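Local atomic coordinates of uncharacterized protein (Parabacteroides merdae ATCC 43184, PDB entry 4OPW), a protein that is of unknown function but, as a putative adhesin with an auto-transporter head GIN domain, probably takes part in cell adhesion. Residues Glu109-Val120 with Lys130-Met141; Ala211-Lys222 with Gln229-Val240. All blocks are in the same frame, centred on the assembly; numbering follows the deposited sequence. Where two conformers were deposited one is given.

Interaction 1. Residues Glu109-Val120 with Lys130-Met141; sequences ELKINANSNCLV and KLDLNVSGSANM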
loop_
_atom_site.group_PDB
_atom_site.type_symbol
_atom_site.label_atom_id
_atom_site.label_comp_id
_atom_site.label_asym_id
_atom_site.label_seq_id
_atom_site.Cartn_x
_atom_site.Cartn_y
_atom_site.Cartn_z
ATOM N N GLU A 109 -9.127 -7.655 8.623
ATOM C CA GLU A 109 -9.005 -6.928 7.368
ATOM C C GLU A 109 -7.850 -5.949 7.382
ATOM O O GLU A 109 -7.589 -5.310 8.405
ATOM C CB GLU A 109 -10.314 -6.150 7.077
ATOM C CG GLU A 109 -11.509 -7.026 6.719
ATOM C CD GLU A 109 -12.814 -6.337 6.366
ATOM O OE1 GLU A 109 -12.768 -5.249 5.746
ATOM O OE2 GLU A 109 -13.887 -6.913 6.664
ATOM N N LEU A 110 -7.204 -5.786 6.227
ATOM C CA LEU A 110 -6.171 -4.784 6.046
ATOM C C LEU A 110 -6.438 -4.101 4.715
ATOM O O LEU A 110 -6.448 -4.746 3.663
ATOM C CB LEU A 110 -4.741 -5.343 6.137
ATOM C CG LEU A 110 -3.617 -4.309 5.930
ATOM C CD1 LEU A 110 -3.723 -3.102 6.926
ATOM C CD2 LEU A 110 -2.258 -4.974 5.979
ATOM N N LYS A 111 -6.717 -2.798 4.780
ATOM C CA LYS A 111 -6.967 -1.979 3.595
ATOM C C LYS A 111 -5.865 -0.956 3.442
ATOM O O LYS A 111 -5.550 -0.236 4.386
ATOM C CB LYS A 111 -8.350 -1.302 3.712
ATOM C CG LYS A 111 -8.680 -0.309 2.596
ATOM C CD LYS A 111 -10.158 0.132 2.645
ATOM C CE LYS A 111 -10.515 1.003 3.854
ATOM N NZ LYS A 111 -11.977 1.017 4.169
ATOM N N ILE A 112 -5.238 -0.916 2.260
ATOM C CA ILE A 112 -4.184 0.039 1.985
ATOM C C ILE A 112 -4.503 0.830 0.730
ATOM O O ILE A 112 -4.801 0.239 -0.319
ATOM C CB ILE A 112 -2.806 -0.656 1.868
ATOM C CG1 ILE A 112 -2.525 -1.484 3.157
ATOM C CG2 ILE A 112 -1.667 0.385 1.599
ATOM C CD1 ILE A 112 -1.239 -2.173 3.200
ATOM N N ASN A 113 -4.464 2.169 0.843
ATOM C CA ASN A 113 -4.663 3.087 -0.278
ATOM C C ASN A 113 -3.378 3.878 -0.461
ATOM O O ASN A 113 -3.020 4.661 0.423
ATOM C CB ASN A 113 -5.867 4.011 -0.039
ATOM C CG ASN A 113 -7.200 3.305 0.102
ATOM O OD1 ASN A 113 -7.389 2.155 -0.317
ATOM N ND2 ASN A 113 -8.176 3.995 0.681
ATOM N N ALA A 114 -2.661 3.637 -1.572
ATOM C CA ALA A 114 -1.379 4.265 -1.849
ATOM C C ALA A 114 -1.563 5.182 -3.041
ATOM O O ALA A 114 -1.978 4.735 -4.122
ATOM C CB ALA A 114 -0.314 3.189 -2.116
ATOM N N ASN A 115 -1.338 6.479 -2.814
ATOM C CA ASN A 115 -1.547 7.482 -3.848
ATOM C C ASN A 115 -0.312 8.303 -4.119
ATOM O O ASN A 115 0.692 8.184 -3.412
ATOM C CB ASN A 115 -2.683 8.417 -3.406
ATOM C CG ASN A 115 -3.955 7.708 -2.997
ATOM O OD1 ASN A 115 -4.443 7.852 -1.862
ATOM N ND2 ASN A 115 -4.485 6.893 -3.889
ATOM N N SER A 116 -0.402 9.151 -5.162
ATOM C CA SER A 116 0.576 10.155 -5.547
ATOM C C SER A 116 2.028 9.776 -5.179
ATOM O O SER A 116 2.619 10.332 -4.238
ATOM C CB SER A 116 0.202 11.505 -4.934
ATOM O OG SER A 116 -0.169 11.400 -3.563
ATOM N N ASN A 117 2.587 8.801 -5.927
ATOM C CA ASN A 117 3.994 8.374 -5.922
ATOM C C ASN A 117 4.530 7.725 -4.649
ATOM O O ASN A 117 5.750 7.498 -4.558
ATOM C CB ASN A 117 4.914 9.572 -6.254
ATOM C CG ASN A 117 4.516 10.246 -7.530
ATOM O OD1 ASN A 117 4.874 9.783 -8.613
ATOM N ND2 ASN A 117 3.701 11.271 -7.414
ATOM N N CYS A 118 3.650 7.338 -3.720
ATOM C CA CYS A 118 4.073 6.659 -2.499
ATOM C C CYS A 118 4.714 5.309 -2.800
ATOM O O CYS A 118 4.558 4.768 -3.903
ATOM C CB CYS A 118 2.888 6.475 -1.568
ATOM S SG CYS A 118 2.517 7.933 -0.593
ATOM N N LEU A 119 5.465 4.791 -1.820
ATOM C CA LEU A 119 6.009 3.440 -1.862
ATOM C C LEU A 119 5.554 2.750 -0.590
ATOM O O LEU A 119 5.823 3.239 0.499
ATOM C CB LEU A 119 7.549 3.420 -2.005
ATOM C CG LEU A 119 8.231 2.032 -1.902
ATOM C CD1 LEU A 119 7.781 1.072 -3.037
ATOM C CD2 LEU A 119 9.745 2.165 -1.930
ATOM N N VAL A 120 4.825 1.641 -0.723
ATOM C CA VAL A 120 4.360 0.837 0.418
ATOM C C VAL A 120 5.069 -0.507 0.352
ATOM O O VAL A 120 5.007 -1.173 -0.677
ATOM C CB VAL A 120 2.810 0.660 0.445
ATOM C CG1 VAL A 120 2.377 -0.347 1.532
ATOM C CG2 VAL A 120 2.097 2.007 0.613
ATOM N N LYS A 130 -9.256 -10.472 4.829
ATOM C CA LYS A 130 -9.441 -9.732 3.588
ATOM C C LYS A 130 -8.314 -8.723 3.415
ATOM O O LYS A 130 -8.012 -7.969 4.339
ATOM C CB LYS A 130 -10.808 -9.029 3.600
ATOM C CG LYS A 130 -11.161 -8.268 2.330
ATOM C CD LYS A 130 -12.403 -7.437 2.569
ATOM C CE LYS A 130 -12.933 -6.812 1.309
ATOM N NZ LYS A 130 -14.211 -6.104 1.558
ATOM N N LEU A 131 -7.670 -8.731 2.234
ATOM C CA LEU A 131 -6.570 -7.802 1.923
ATOM C C LEU A 131 -7.015 -6.958 0.753
ATOM O O LEU A 131 -7.292 -7.477 -0.320
ATOM C CB LEU A 131 -5.254 -8.561 1.640
ATOM C CG LEU A 131 -3.963 -7.720 1.464
ATOM C CD1 LEU A 131 -3.648 -6.871 2.728
ATOM C CD2 LEU A 131 -2.776 -8.629 1.141
ATOM N N ASP A 132 -7.165 -5.657 0.990
ATOM C CA ASP A 132 -7.708 -4.734 0.009
ATOM C C ASP A 132 -6.679 -3.660 -0.325
ATOM O O ASP A 132 -6.470 -2.709 0.437
ATOM C CB ASP A 132 -9.019 -4.158 0.577
ATOM C CG ASP A 132 -9.720 -3.115 -0.263
ATOM O OD1 ASP A 132 -9.305 -2.901 -1.420
ATOM O OD2 ASP A 132 -10.697 -2.525 0.234
ATOM N N LEU A 133 -6.044 -3.808 -1.506
ATOM C CA LEU A 133 -4.960 -2.950 -1.948
ATOM C C LEU A 133 -5.367 -2.083 -3.110
ATOM O O LEU A 133 -5.929 -2.572 -4.099
ATOM C CB LEU A 133 -3.758 -3.817 -2.340
ATOM C CG LEU A 133 -3.335 -4.903 -1.324
ATOM C CD1 LEU A 133 -2.186 -5.733 -1.865
ATOM C CD2 LEU A 133 -2.947 -4.292 0.022
ATOM N N ASN A 134 -5.108 -0.782 -2.977
ATOM C CA ASN A 134 -5.474 0.208 -3.983
ATOM C C ASN A 134 -4.321 1.126 -4.261
ATOM O O ASN A 134 -3.716 1.674 -3.328
ATOM C CB ASN A 134 -6.685 1.024 -3.500
ATOM C CG ASN A 134 -7.861 0.151 -3.124
ATOM O OD1 ASN A 134 -8.663 -0.194 -3.976
ATOM N ND2 ASN A 134 -7.924 -0.297 -1.854
ATOM N N VAL A 135 -3.984 1.278 -5.550
ATOM C CA VAL A 135 -2.897 2.154 -5.955
ATOM C C VAL A 135 -3.412 3.163 -6.984
ATOM O O VAL A 135 -4.229 2.812 -7.854
ATOM C CB VAL A 135 -1.695 1.317 -6.498
ATOM C CG1 VAL A 135 -0.831 2.122 -7.477
ATOM C CG2 VAL A 135 -0.837 0.770 -5.342
ATOM N N SER A 136 -2.903 4.404 -6.908
ATOM C CA SER A 136 -3.182 5.416 -7.932
ATOM C C SER A 136 -2.027 6.412 -7.962
ATOM O O SER A 136 -1.135 6.324 -7.116
ATOM C CB SER A 136 -4.519 6.111 -7.679
ATOM O OG SER A 136 -4.448 7.014 -6.591
ATOM N N GLY A 137 -2.019 7.296 -8.962
ATOM C CA GLY A 137 -1.021 8.362 -9.090
ATOM C C GLY A 137 0.413 7.895 -9.070
ATOM O O GLY A 137 1.264 8.533 -8.450
ATOM N N SER A 138 0.695 6.773 -9.769
ATOM C CA SER A 138 2.028 6.189 -9.941
ATOM C C SER A 138 2.657 5.738 -8.632
ATOM O O SER A 138 3.888 5.587 -8.573
ATOM C CB SER A 138 2.976 7.140 -10.682
ATOM O OG SER A 138 2.443 7.540 -11.933
ATOM N N ALA A 139 1.827 5.455 -7.604
ATOM C CA ALA A 139 2.327 4.866 -6.374
ATOM C C ALA A 139 2.724 3.398 -6.641
ATOM O O ALA A 139 2.362 2.823 -7.677
ATOM C CB ALA A 139 1.274 4.958 -5.255
ATOM N N ASN A 140 3.535 2.817 -5.749
ATOM C CA ASN A 140 4.008 1.444 -5.904
ATOM C C ASN A 140 3.852 0.690 -4.612
ATOM O O ASN A 140 4.091 1.235 -3.528
ATOM C CB ASN A 140 5.476 1.440 -6.343
ATOM C CG ASN A 140 5.690 2.047 -7.705
ATOM O OD1 ASN A 140 5.324 1.466 -8.729
ATOM N ND2 ASN A 140 6.212 3.255 -7.759
HETATM N N MSE A 141 3.484 -0.580 -4.716
HETATM C CA MSE A 141 3.354 -1.391 -3.528
HETATM C C MSE A 141 4.071 -2.720 -3.702
HETATM O O MSE A 141 4.022 -3.313 -4.781
HETATM C CB MSE A 141 1.886 -1.624 -3.195
HETATM C CG MSE A 141 1.686 -2.096 -1.785
HETATM SE SE MSE A 141 -0.235 -2.286 -1.604
HETATM C CE MSE A 141 -0.837 -0.736 -1.792
HETATM O O HOH W 1 -3.046 9.661 -6.488
HETATM O O HOH W 2 6.186 7.298 -8.520
HETATM O O HOH W 3 1.779 11.316 -9.225
HETATM O O HOH W 4 6.777 4.819 -5.634
#
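The selenomethionine Met141 reaches from strand 139-141 to Ile112 and Ala114 of strand 109-114. Its CB lies beside the carbonyl O of Val120; CG, anti to the backbone N (chi1 -163°), runs alongside Val120 and touches its CB at 3.7 Å. The chain stays extended to SE and then bends (chi3 -64°), which brings the terminal CE against Ile112 CG2 at 3.7 Å and Ala114 CB at 4.0 Å. The same apolar side holds Leu131 CD1 against Leu110 CB and Leu133 CD2 against Ile112 CB, neighbours lying side by side in register.

Strands 109-114 and 130-136 run parallel, 5° apart, linked by backbone hydrogen bonds such as Ala114 N to Asn134 O at 2.8 Å. Both chains then reverse through type I' turns, Asn115-Cys118 stacked on Ser136-Ala139. Here Asn115 ND2 donates to Ser136 OG at 2.7 Å, the hydroxyl sitting somewhat out of the amide plane, and Asn117 N meets Gly137 O at 2.9 Å from above the carbonyl plane. On the outer face Asn134 ND2 drops onto Asp132 OD1 from above its carboxylate plane, 3.0 Å away. Oily side chains thus fill the inside, while amides, hydroxyls and charged groups line the outside and the turns, the division expected of a right-handed beta-helix coil of the pectate-lyase-like clan.

Interaction 2. Residues Ala211-Lys222 with Gln229-Val240; sequences ATIVGKGNIRYK and QKVIGKGTVEEV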
loop_
_atom_site.group_PDB
_atom_site.type_symbol
_atom_site.label_atom_id
_atom_site.label_comp_id
_atom_site.label_asym_id
_atom_site.label_seq_id
_atom_site.Cartn_x
_atom_site.Cartn_y
_atom_site.Cartn_z
ATOM N N ALA A 211 -11.737 -13.304 -17.206
ATOM C CA ALA A 211 -10.947 -12.180 -17.714
ATOM C C ALA A 211 -11.741 -11.258 -18.620
ATOM O O ALA A 211 -12.448 -11.719 -19.530
ATOM C CB ALA A 211 -9.723 -12.708 -18.457
ATOM N N THR A 212 -11.611 -9.941 -18.370
ATOM C CA THR A 212 -12.279 -8.919 -19.177
ATOM C C THR A 212 -11.276 -7.840 -19.554
ATOM O O THR A 212 -10.643 -7.259 -18.675
ATOM C CB THR A 212 -13.496 -8.311 -18.454
ATOM O OG1 THR A 212 -14.286 -9.350 -17.858
ATOM C CG2 THR A 212 -14.363 -7.453 -19.393
ATOM N N ILE A 213 -11.143 -7.569 -20.860
ATOM C CA ILE A 213 -10.255 -6.511 -21.352
ATOM C C ILE A 213 -11.020 -5.610 -22.294
ATOM O O ILE A 213 -11.692 -6.112 -23.184
ATOM C CB ILE A 213 -8.980 -7.072 -22.073
ATOM C CG1 ILE A 213 -8.081 -7.896 -21.099
ATOM C CG2 ILE A 213 -8.193 -5.921 -22.772
ATOM C CD1 ILE A 213 -6.928 -8.634 -21.732
ATOM N N VAL A 214 -10.879 -4.273 -22.115
ATOM C CA VAL A 214 -11.388 -3.259 -23.044
ATOM C C VAL A 214 -10.199 -2.336 -23.283
ATOM O O VAL A 214 -9.845 -1.559 -22.385
ATOM C CB VAL A 214 -12.672 -2.498 -22.598
ATOM C CG1 VAL A 214 -13.100 -1.488 -23.672
ATOM C CG2 VAL A 214 -13.809 -3.460 -22.276
ATOM N N GLY A 215 -9.520 -2.506 -24.422
ATOM C CA GLY A 215 -8.326 -1.729 -24.748
ATOM C C GLY A 215 -7.119 -2.576 -25.098
ATOM O O GLY A 215 -7.275 -3.726 -25.512
ATOM N N LYS A 216 -5.909 -2.031 -24.881
ATOM C CA LYS A 216 -4.608 -2.646 -25.222
ATOM C C LYS A 216 -3.954 -3.438 -24.069
ATOM O O LYS A 216 -2.907 -4.064 -24.271
ATOM C CB LYS A 216 -3.621 -1.551 -25.669
ATOM C CG LYS A 216 -3.894 -1.016 -27.065
ATOM C CD LYS A 216 -3.109 0.265 -27.320
ATOM C CE LYS A 216 -3.942 1.358 -27.964
ATOM N NZ LYS A 216 -4.336 1.029 -29.364
ATOM N N GLY A 217 -4.548 -3.392 -22.885
ATOM C CA GLY A 217 -4.030 -4.097 -21.714
ATOM C C GLY A 217 -3.919 -5.596 -21.897
ATOM O O GLY A 217 -4.718 -6.200 -22.625
ATOM N N ASN A 218 -2.916 -6.207 -21.259
ATOM C CA ASN A 218 -2.680 -7.644 -21.393
ATOM C C ASN A 218 -2.756 -8.372 -20.069
ATOM O O ASN A 218 -2.258 -7.875 -19.052
ATOM C CB ASN A 218 -1.316 -7.912 -22.020
ATOM C CG ASN A 218 -1.242 -7.458 -23.445
ATOM O OD1 ASN A 218 -1.956 -7.967 -24.308
ATOM N ND2 ASN A 218 -0.448 -6.430 -23.694
ATOM N N ILE A 219 -3.356 -9.561 -20.104
ATOM C CA ILE A 219 -3.442 -10.449 -18.959
ATOM C C ILE A 219 -2.570 -11.665 -19.271
ATOM O O ILE A 219 -2.754 -12.313 -20.308
ATOM C CB ILE A 219 -4.894 -10.845 -18.619
ATOM C CG1 ILE A 219 -5.720 -9.609 -18.194
ATOM C CG2 ILE A 219 -4.918 -11.973 -17.547
ATOM C CD1 ILE A 219 -7.248 -9.873 -18.075
ATOM N N ARG A 220 -1.599 -11.946 -18.399
ATOM C CA ARG A 220 -0.738 -13.119 -18.573
ATOM C C ARG A 220 -0.920 -13.985 -17.346
ATOM O O ARG A 220 -0.849 -13.475 -16.231
ATOM C CB ARG A 220 0.733 -12.712 -18.825
ATOM C CG ARG A 220 0.967 -11.981 -20.160
ATOM C CD ARG A 220 0.663 -12.845 -21.378
ATOM N NE ARG A 220 0.826 -12.110 -22.635
ATOM C CZ ARG A 220 -0.150 -11.479 -23.285
ATOM N NH1 ARG A 220 -1.378 -11.449 -22.788
ATOM N NH2 ARG A 220 0.098 -10.863 -24.432
ATOM N N TYR A 221 -1.250 -15.267 -17.532
ATOM C CA TYR A 221 -1.512 -16.109 -16.380
ATOM C C TYR A 221 -0.708 -17.396 -16.381
ATOM O O TYR A 221 -0.334 -17.918 -17.435
ATOM C CB TYR A 221 -3.024 -16.446 -16.295
ATOM C CG TYR A 221 -3.535 -17.331 -17.415
ATOM C CD1 TYR A 221 -4.041 -16.781 -18.592
ATOM C CD2 TYR A 221 -3.528 -18.717 -17.293
ATOM C CE1 TYR A 221 -4.524 -17.589 -19.618
ATOM C CE2 TYR A 221 -3.996 -19.532 -18.317
ATOM C CZ TYR A 221 -4.502 -18.963 -19.474
ATOM O OH TYR A 221 -4.965 -19.775 -20.479
ATOM N N LYS A 222 -0.473 -17.929 -15.181
ATOM C CA LYS A 222 0.143 -19.248 -15.009
ATOM C C LYS A 222 -0.933 -20.145 -14.478
ATOM O O LYS A 222 -1.651 -19.759 -13.545
ATOM C CB LYS A 222 1.374 -19.197 -14.091
ATOM C CG LYS A 222 2.591 -18.680 -14.846
ATOM C CD LYS A 222 3.820 -18.481 -13.984
ATOM C CE LYS A 222 4.883 -17.752 -14.781
ATOM N NZ LYS A 222 6.135 -17.560 -14.016
ATOM N N GLN A 229 -13.235 -15.591 -21.070
ATOM C CA GLN A 229 -12.762 -14.238 -21.360
ATOM C C GLN A 229 -13.672 -13.490 -22.306
ATOM O O GLN A 229 -14.404 -14.097 -23.095
ATOM C CB GLN A 229 -11.337 -14.271 -21.951
ATOM C CG GLN A 229 -11.214 -15.022 -23.288
ATOM C CD GLN A 229 -9.801 -15.073 -23.780
ATOM O OE1 GLN A 229 -9.382 -14.253 -24.596
ATOM N NE2 GLN A 229 -9.030 -16.029 -23.289
ATOM N N LYS A 230 -13.574 -12.154 -22.251
ATOM C CA LYS A 230 -14.239 -11.241 -23.165
ATOM C C LYS A 230 -13.284 -10.097 -23.398
ATOM O O LYS A 230 -12.977 -9.342 -22.469
ATOM C CB LYS A 230 -15.615 -10.775 -22.645
ATOM C CG LYS A 230 -16.435 -9.986 -23.685
ATOM C CD LYS A 230 -16.650 -10.741 -25.018
ATOM C CE LYS A 230 -17.191 -9.835 -26.095
ATOM N NZ LYS A 230 -16.797 -10.295 -27.455
ATOM N N VAL A 231 -12.731 -10.040 -24.609
ATOM C CA VAL A 231 -11.745 -9.033 -24.996
ATOM C C VAL A 231 -12.256 -8.204 -26.157
ATOM O O VAL A 231 -12.651 -8.757 -27.194
ATOM C CB VAL A 231 -10.378 -9.690 -25.364
ATOM C CG1 VAL A 231 -9.403 -8.670 -25.948
ATOM C CG2 VAL A 231 -9.761 -10.407 -24.170
ATOM N N ILE A 232 -12.222 -6.871 -25.972
ATOM C CA ILE A 232 -12.520 -5.853 -26.976
ATOM C C ILE A 232 -11.284 -4.969 -27.003
ATOM O O ILE A 232 -10.954 -4.318 -26.004
ATOM C CB ILE A 232 -13.859 -5.066 -26.739
ATOM C CG1 ILE A 232 -15.103 -5.992 -26.635
ATOM C CG2 ILE A 232 -14.059 -3.917 -27.765
ATOM C CD1 ILE A 232 -15.296 -7.086 -27.816
ATOM N N GLY A 233 -10.558 -5.010 -28.112
ATOM C CA GLY A 233 -9.325 -4.246 -28.251
ATOM C C GLY A 233 -8.174 -5.109 -28.715
ATOM O O GLY A 233 -8.364 -6.291 -29.026
ATOM N N LYS A 234 -6.977 -4.526 -28.748
ATOM C CA LYS A 234 -5.754 -5.215 -29.198
ATOM C C LYS A 234 -5.109 -6.057 -28.084
ATOM O O LYS A 234 -4.280 -6.926 -28.372
ATOM C CB LYS A 234 -4.741 -4.198 -29.752
ATOM C CG LYS A 234 -5.186 -3.554 -31.065
ATOM C CD LYS A 234 -4.434 -2.251 -31.337
ATOM C CE LYS A 234 -4.866 -1.613 -32.639
ATOM N NZ LYS A 234 -4.401 -0.205 -32.754
ATOM N N GLY A 235 -5.519 -5.833 -26.834
ATOM C CA GLY A 235 -4.995 -6.580 -25.698
ATOM C C GLY A 235 -5.379 -8.052 -25.742
ATOM O O GLY A 235 -6.305 -8.415 -26.460
ATOM N N THR A 236 -4.644 -8.930 -25.046
ATOM C CA THR A 236 -4.954 -10.366 -25.067
ATOM C C THR A 236 -4.820 -10.985 -23.689
ATOM O O THR A 236 -4.178 -10.426 -22.789
ATOM C CB THR A 236 -4.018 -11.139 -26.043
ATOM O OG1 THR A 236 -2.675 -11.036 -25.573
ATOM C CG2 THR A 236 -4.127 -10.679 -27.498
ATOM N N VAL A 237 -5.397 -12.178 -23.563
ATOM C CA VAL A 237 -5.360 -13.057 -22.401
ATOM C C VAL A 237 -4.570 -14.282 -22.857
ATOM O O VAL A 237 -5.005 -14.959 -23.793
ATOM C CB VAL A 237 -6.782 -13.420 -21.895
ATOM C CG1 VAL A 237 -6.714 -14.294 -20.648
ATOM C CG2 VAL A 237 -7.617 -12.173 -21.626
ATOM N N GLU A 238 -3.394 -14.535 -22.259
ATOM C CA GLU A 238 -2.544 -15.649 -22.697
ATOM C C GLU A 238 -1.852 -16.330 -21.535
ATOM O O GLU A 238 -1.466 -15.672 -20.567
ATOM C CB GLU A 238 -1.463 -15.159 -23.694
ATOM C CG GLU A 238 -1.979 -14.711 -25.052
ATOM C CD GLU A 238 -0.935 -14.117 -25.974
ATOM O OE1 GLU A 238 0.220 -14.600 -25.959
ATOM O OE2 GLU A 238 -1.277 -13.176 -26.727
ATOM N N GLU A 239 -1.681 -17.655 -21.643
ATOM C CA GLU A 239 -0.951 -18.441 -20.659
ATOM C C GLU A 239 0.561 -18.276 -20.859
ATOM O O GLU A 239 1.025 -18.241 -21.999
ATOM C CB GLU A 239 -1.327 -19.937 -20.809
ATOM C CG GLU A 239 -0.814 -20.777 -19.655
ATOM C CD GLU A 239 -1.110 -22.263 -19.670
ATOM O OE1 GLU A 239 -0.983 -22.896 -20.744
ATOM O OE2 GLU A 239 -1.359 -22.810 -18.574
ATOM N N VAL A 240 1.331 -18.231 -19.776
ATOM C CA VAL A 240 2.790 -18.200 -19.880
ATOM C C VAL A 240 3.328 -19.494 -19.259
ATOM O O VAL A 240 2.845 -19.913 -18.207
ATOM C CB VAL A 240 3.460 -16.937 -19.294
ATOM C CG1 VAL A 240 3.219 -15.720 -20.183
ATOM C CG2 VAL A 240 2.996 -16.665 -17.878
HETATM O O HOH W 5 -1.641 -7.577 -26.941
#
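Two successive coils of the parallel beta solenoid stack here at its C-terminal end, joined by in-register strand pairing on two faces. Strand 211-214 runs beside 229-232, 6° apart, and 218-221 beside 237-239; between them the chains turn through paired glycines, where Gly235 N bonds to a lone pair of Gly215 O at 3.0 Å and Gly235 CA lies 3.1 Å from Gly217 O. Just past the turn, Asn218 OD1 takes the N-H of Thr236.

Inside, the Ile213 and Val237 side chains slide past each other in opposite directions, CD1 of Ile213 touching CG2 of Val237 at 3.6 Å, and Ala211 CB closes on the same methyl. Outside, Arg220 bends at chi2 (-64°) and lays its guanidinium back along the strands. NH1 gives bonds in the guanidinium plane to Thr236 O and Ile219 O, both 3.0 Å, although it stands above each carbonyl plane. The Glu238 carboxylate stacks on one guanidinium face, planes 16° apart; OE2 is 3.5 Å from NH2, a salt bridge of charge alone, and Thr236 OG1 donates to Glu238 OE2, 2.8 Å away, from above the carboxylate plane. Glu239 lies over one face of the Tyr221 ring, its CB 4.0 Å from the ring centroid in a CH-pi contact.

Strand 226-232 is the last of its sheet in this chain, so the 229-240 coil has the preceding coil on one side, while 211-222 is backed by strands 191-197 and 200-205, whose Ile195 and Ile203 pack on Ile219.

Interactions 1 and 2 are the same coil-on-coil pairing repeated along one solenoid, with centres 23 Å apart and no touching atoms. Strands 109-114, 130-136, 208-214 and 226-232 all belong to one sheet. The centre of interaction 1 lies about 3 Å from the centre of the chain, flanked by strands 90-94 and 150-156, and its inward side chains are all buried. The centre of interaction 2, about 25 Å from that of the chain, is in a more exposed region. The chemistry differs: type I' turns edged with asparagine and serine and a selenomethionine bridging the interior in the first; glycine-rich turns, an arginine-glutamate stack and a tyrosine laid against the terminal coil in the second.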